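O-methyltransferase (Coxiella burnetii, PDB 3TR6) probably transfers a methyl group from S-adenosylmethionine to a hydroxyl oxygen of an acceptor not yet identified, as in related metal-dependent O-methyltransferases. Local coordinates at residues V60-F74 and M82-D96. Sequence-based numbering, arbitrary orientation.
With SAH (S-adenosyl-L-homocysteine), chain C.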
# COMPACT_ATOMS: atom_id res chain seq x y z
N VAL A 60 3.57 5.29 -7.69
CA VAL A 60 4.38 6.00 -8.67
C VAL A 60 4.92 7.30 -8.05
O VAL A 60 6.09 7.65 -8.24
CB VAL A 60 3.58 6.33 -9.95
CG1 VAL A 60 4.32 7.36 -10.80
CG2 VAL A 60 3.29 5.07 -10.74
N LYS A 61 4.07 8.00 -7.32
CA LYS A 61 4.47 9.26 -6.70
C LYS A 61 5.47 9.06 -5.55
O LYS A 61 6.44 9.81 -5.43
CB LYS A 61 3.25 10.04 -6.22
CG LYS A 61 2.42 10.62 -7.36
CD LYS A 61 1.18 11.33 -6.83
CE LYS A 61 0.81 12.53 -7.70
NZ LYS A 61 -0.35 12.25 -8.59
N LEU A 62 5.24 8.04 -4.73
CA LEU A 62 6.13 7.78 -3.59
C LEU A 62 7.53 7.39 -4.04
O LEU A 62 8.52 7.82 -3.46
CB LEU A 62 5.54 6.69 -2.69
CG LEU A 62 4.44 7.13 -1.72
CD1 LEU A 62 3.79 5.92 -1.08
CD2 LEU A 62 5.00 8.06 -0.66
N MSE A 63 7.60 6.57 -5.09
CA MSE A 63 8.89 6.12 -5.60
C MSE A 63 9.47 7.15 -6.55
O MSE A 63 10.65 7.08 -6.89
CB MSE A 63 8.74 4.79 -6.33
CG MSE A 63 8.10 3.72 -5.49
SE MSE A 63 7.92 2.08 -6.50
CE MSE A 63 9.80 1.55 -6.61
N GLN A 64 8.64 8.10 -6.97
CA GLN A 64 9.01 9.00 -8.04
C GLN A 64 9.48 8.15 -9.22
O GLN A 64 10.59 8.33 -9.73
CB GLN A 64 10.12 9.95 -7.58
CG GLN A 64 9.84 11.40 -7.90
CD GLN A 64 8.65 11.93 -7.14
OE1 GLN A 64 8.70 12.08 -5.92
NE2 GLN A 64 7.56 12.19 -7.85
N ALA A 65 8.64 7.22 -9.62
CA ALA A 65 8.97 6.28 -10.68
C ALA A 65 9.08 7.00 -12.02
O ALA A 65 8.16 7.70 -12.43
CB ALA A 65 7.93 5.17 -10.75
N LYS A 66 10.21 6.82 -12.70
CA LYS A 66 10.46 7.49 -13.97
C LYS A 66 10.36 6.52 -15.14
O LYS A 66 10.31 6.94 -16.30
CB LYS A 66 11.82 8.19 -13.95
CG LYS A 66 11.95 9.24 -12.86
CD LYS A 66 13.35 9.83 -12.81
CE LYS A 66 13.54 10.74 -11.61
NZ LYS A 66 12.62 11.92 -11.65
N LYS A 67 10.33 5.23 -14.84
CA LYS A 67 10.21 4.20 -15.85
C LYS A 67 9.26 3.09 -15.40
O LYS A 67 9.60 2.29 -14.53
CB LYS A 67 11.59 3.60 -16.17
CG LYS A 67 12.41 4.40 -17.16
CD LYS A 67 13.57 3.55 -17.66
CE LYS A 67 14.10 4.04 -18.99
NZ LYS A 67 15.01 3.02 -19.61
N VAL A 68 8.09 3.05 -16.02
CA VAL A 68 7.04 2.12 -15.62
C VAL A 68 6.63 1.21 -16.77
O VAL A 68 6.60 1.63 -17.93
CB VAL A 68 5.79 2.88 -15.12
CG1 VAL A 68 4.65 1.91 -14.83
CG2 VAL A 68 6.13 3.71 -13.89
N ILE A 69 6.33 -0.04 -16.46
CA ILE A 69 5.74 -0.94 -17.44
C ILE A 69 4.34 -1.36 -17.02
O ILE A 69 4.10 -1.69 -15.86
CB ILE A 69 6.59 -2.20 -17.67
CG1 ILE A 69 8.03 -1.82 -18.01
CG2 ILE A 69 5.99 -3.03 -18.79
CD1 ILE A 69 8.92 -3.01 -18.33
N ASP A 70 3.42 -1.33 -17.98
CA ASP A 70 2.04 -1.71 -17.73
C ASP A 70 1.69 -2.92 -18.59
O ASP A 70 1.43 -2.78 -19.78
CB ASP A 70 1.12 -0.52 -18.03
CG ASP A 70 -0.35 -0.86 -17.90
OD1 ASP A 70 -0.82 -1.04 -16.76
OD2 ASP A 70 -1.04 -0.94 -18.94
N ILE A 71 1.72 -4.10 -17.99
CA ILE A 71 1.42 -5.33 -18.71
C ILE A 71 -0.08 -5.66 -18.71
O ILE A 71 -0.64 -6.07 -17.70
CB ILE A 71 2.20 -6.52 -18.13
CG1 ILE A 71 3.70 -6.20 -18.09
CG2 ILE A 71 1.95 -7.77 -18.95
CD1 ILE A 71 4.55 -7.35 -17.59
N GLY A 72 -0.71 -5.47 -19.87
CA GLY A 72 -2.14 -5.68 -20.00
C GLY A 72 -2.89 -4.36 -20.10
O GLY A 72 -3.42 -3.86 -19.11
N THR A 73 -2.93 -3.79 -21.31
CA THR A 73 -3.48 -2.46 -21.52
C THR A 73 -5.00 -2.42 -21.42
O THR A 73 -5.56 -1.53 -20.78
CB THR A 73 -3.10 -1.91 -22.90
OG1 THR A 73 -1.72 -2.19 -23.17
CG2 THR A 73 -3.34 -0.41 -22.96
N PHE A 74 -5.66 -3.38 -22.06
CA PHE A 74 -7.10 -3.32 -22.25
C PHE A 74 -7.45 -1.95 -22.82
O PHE A 74 -6.92 -1.56 -23.85
CB PHE A 74 -7.84 -3.56 -20.93
CG PHE A 74 -9.30 -3.86 -21.10
CD1 PHE A 74 -9.79 -4.33 -22.31
CD2 PHE A 74 -10.19 -3.67 -20.05
CE1 PHE A 74 -11.13 -4.60 -22.48
CE2 PHE A 74 -11.54 -3.94 -20.21
CZ PHE A 74 -12.01 -4.41 -21.42
N MSE A 82 -1.57 5.45 -13.75
CA MSE A 82 -0.17 5.61 -13.42
C MSE A 82 0.48 6.72 -14.24
O MSE A 82 1.31 7.47 -13.73
CB MSE A 82 0.59 4.29 -13.61
CG MSE A 82 0.29 3.26 -12.54
SE MSE A 82 1.26 1.60 -12.80
CE MSE A 82 0.32 0.91 -14.37
N GLY A 83 0.10 6.81 -15.52
CA GLY A 83 0.61 7.85 -16.39
C GLY A 83 0.42 9.24 -15.81
O GLY A 83 1.31 10.08 -15.89
N LEU A 84 -0.75 9.49 -15.23
CA LEU A 84 -1.07 10.79 -14.66
C LEU A 84 -0.22 11.12 -13.43
O LEU A 84 -0.07 12.29 -13.06
CB LEU A 84 -2.55 10.88 -14.30
CG LEU A 84 -3.53 10.88 -15.48
CD1 LEU A 84 -4.94 10.55 -15.00
CD2 LEU A 84 -3.50 12.21 -16.21
N ALA A 85 0.33 10.10 -12.80
CA ALA A 85 1.12 10.29 -11.58
C ALA A 85 2.60 10.43 -11.89
O ALA A 85 3.39 10.84 -11.03
CB ALA A 85 0.87 9.14 -10.61
N LEU A 86 2.99 10.09 -13.11
CA LEU A 86 4.37 10.18 -13.56
C LEU A 86 4.95 11.57 -13.36
O LEU A 86 4.29 12.57 -13.63
CB LEU A 86 4.48 9.81 -15.04
CG LEU A 86 4.48 8.33 -15.42
CD1 LEU A 86 4.41 8.19 -16.93
CD2 LEU A 86 5.71 7.62 -14.87
N PRO A 87 6.21 11.64 -12.89
CA PRO A 87 6.92 12.92 -12.84
C PRO A 87 7.20 13.42 -14.26
O PRO A 87 7.05 12.64 -15.21
CB PRO A 87 8.22 12.57 -12.11
CG PRO A 87 8.37 11.10 -12.26
CD PRO A 87 6.99 10.54 -12.30
N LYS A 88 7.59 14.68 -14.40
CA LYS A 88 7.71 15.32 -15.72
C LYS A 88 8.53 14.51 -16.72
O LYS A 88 8.24 14.50 -17.91
CB LYS A 88 8.29 16.73 -15.59
CG LYS A 88 9.75 16.77 -15.16
CD LYS A 88 10.36 18.15 -15.37
CE LYS A 88 10.37 18.54 -16.85
NZ LYS A 88 11.04 19.85 -17.08
N ASP A 89 9.56 13.82 -16.22
CA ASP A 89 10.48 13.09 -17.09
C ASP A 89 10.23 11.58 -17.07
O ASP A 89 11.08 10.80 -17.48
CB ASP A 89 11.93 13.38 -16.68
CG ASP A 89 12.21 13.07 -15.21
OD1 ASP A 89 11.38 13.46 -14.35
OD2 ASP A 89 13.25 12.44 -14.92
N GLY A 90 9.06 11.18 -16.58
CA GLY A 90 8.73 9.77 -16.48
C GLY A 90 8.06 9.25 -17.73
O GLY A 90 7.39 9.99 -18.45
N THR A 91 8.25 7.96 -18.01
CA THR A 91 7.59 7.32 -19.14
C THR A 91 7.00 5.98 -18.74
O THR A 91 7.48 5.33 -17.80
CB THR A 91 8.55 7.13 -20.34
OG1 THR A 91 9.66 6.29 -19.95
CG2 THR A 91 9.06 8.47 -20.84
N LEU A 92 5.96 5.58 -19.45
CA LEU A 92 5.30 4.30 -19.21
C LEU A 92 5.04 3.62 -20.54
O LEU A 92 4.47 4.21 -21.45
CB LEU A 92 3.98 4.51 -18.45
CG LEU A 92 3.16 3.28 -18.03
CD1 LEU A 92 2.25 3.63 -16.85
CD2 LEU A 92 2.34 2.70 -19.19
N ILE A 93 5.47 2.37 -20.66
CA ILE A 93 5.11 1.57 -21.82
C ILE A 93 4.06 0.55 -21.42
O ILE A 93 4.16 -0.09 -20.37
CB ILE A 93 6.33 0.87 -22.46
CG1 ILE A 93 6.92 -0.17 -21.51
CG2 ILE A 93 7.39 1.88 -22.85
CD1 ILE A 93 8.20 -0.79 -22.04
N THR A 94 3.04 0.40 -22.26
CA THR A 94 1.93 -0.48 -21.94
C THR A 94 1.82 -1.59 -22.98
O THR A 94 1.96 -1.36 -24.18
CB THR A 94 0.60 0.31 -21.84
OG1 THR A 94 -0.47 -0.59 -21.57
CG2 THR A 94 0.32 1.06 -23.13
N CYS A 95 1.57 -2.81 -22.51
CA CYS A 95 1.60 -3.98 -23.37
C CYS A 95 0.23 -4.63 -23.52
O CYS A 95 -0.50 -4.80 -22.55
CB CYS A 95 2.58 -5.01 -22.83
SG CYS A 95 4.20 -4.35 -22.42
N ASP A 96 -0.10 -4.99 -24.75
CA ASP A 96 -1.30 -5.76 -25.04
C ASP A 96 -1.18 -6.32 -26.45
O ASP A 96 -0.27 -5.96 -27.19
CB ASP A 96 -2.55 -4.89 -24.91
CG ASP A 96 -3.79 -5.70 -24.56
OD1 ASP A 96 -4.02 -6.75 -25.18
OD2 ASP A 96 -4.53 -5.29 -23.64
N SAH C . -4.75 -3.19 -16.56
CA SAH C . -5.85 -3.30 -17.48
CB SAH C . -6.45 -4.70 -17.45
CG SAH C . -6.23 -5.55 -18.68
SD SAH C . -7.11 -7.10 -18.77
C SAH C . -6.90 -2.30 -17.13
O SAH C . -8.07 -2.47 -17.58
OXT SAH C . -6.63 -1.31 -16.41
C5' SAH C . -6.14 -8.30 -19.68
C4' SAH C . -5.52 -7.85 -20.89
O4' SAH C . -4.37 -8.71 -21.20
C3' SAH C . -6.45 -7.98 -22.03
O3' SAH C . -6.61 -6.75 -22.62
C2' SAH C . -5.80 -8.92 -22.96
O2' SAH C . -5.99 -8.51 -24.26
C1' SAH C . -4.37 -8.83 -22.59
N9 SAH C . -3.53 -9.95 -23.00
C8 SAH C . -3.87 -11.25 -23.03
N7 SAH C . -2.81 -11.95 -23.46
C5 SAH C . -1.79 -11.10 -23.69
C6 SAH C . -0.47 -11.25 -24.14
N6 SAH C . 0.04 -12.55 -24.46
N1 SAH C . 0.30 -10.16 -24.27
C2 SAH C . -0.17 -8.94 -23.97
N3 SAH C . -1.42 -8.76 -23.54
C4 SAH C . -2.25 -9.81 -23.40
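Asp70 and Thr94 lie side by side on neighbouring parallel strands, pointing the same way. Asp70 CB rests 3.6 Å from Leu92 CD2. With CG anti to the backbone N (chi1 176°), the carboxylate runs on beside the selenomethionine Met82. Asp70 OD1 faces Met82 CE and is hydrogen-bonded to Ser78 OG, which also binds S-adenosyl-L-homocysteine. Asp70 OD2 takes the Thr94 OG1 hydrogen at 2.7 Å on its anti lone pair, away from OD1, so both oxygens are held and the group's rotation is fixed. Strands 67-71 and 91-96 are joined through helix 77-83 as a beta-alpha-beta unit of the Rossmann-like methyltransferase sheet; Asp70 N bonds to Ile93 O at 2.8 Å. On the face with Asp70, Val68 CG1 packs on Leu92 CD1 (3.6 Å) and the Met82 selenium; on the other, Ile69 and Ile93 align their CG1 atoms. Past the end of strand 67-71, Asp96 OD2, on the last residue of strand 91-96, accepts hydrogen bonds from Phe74 N (2.7 Å) and from the ribose O3'; OD1 accepts one from O2'. Gly72 O weakly accepts the ligand's amino nitrogen. At the far end, Lys66 NZ reaches Asp89 OD1 in a weak 3.3 Å salt bridge.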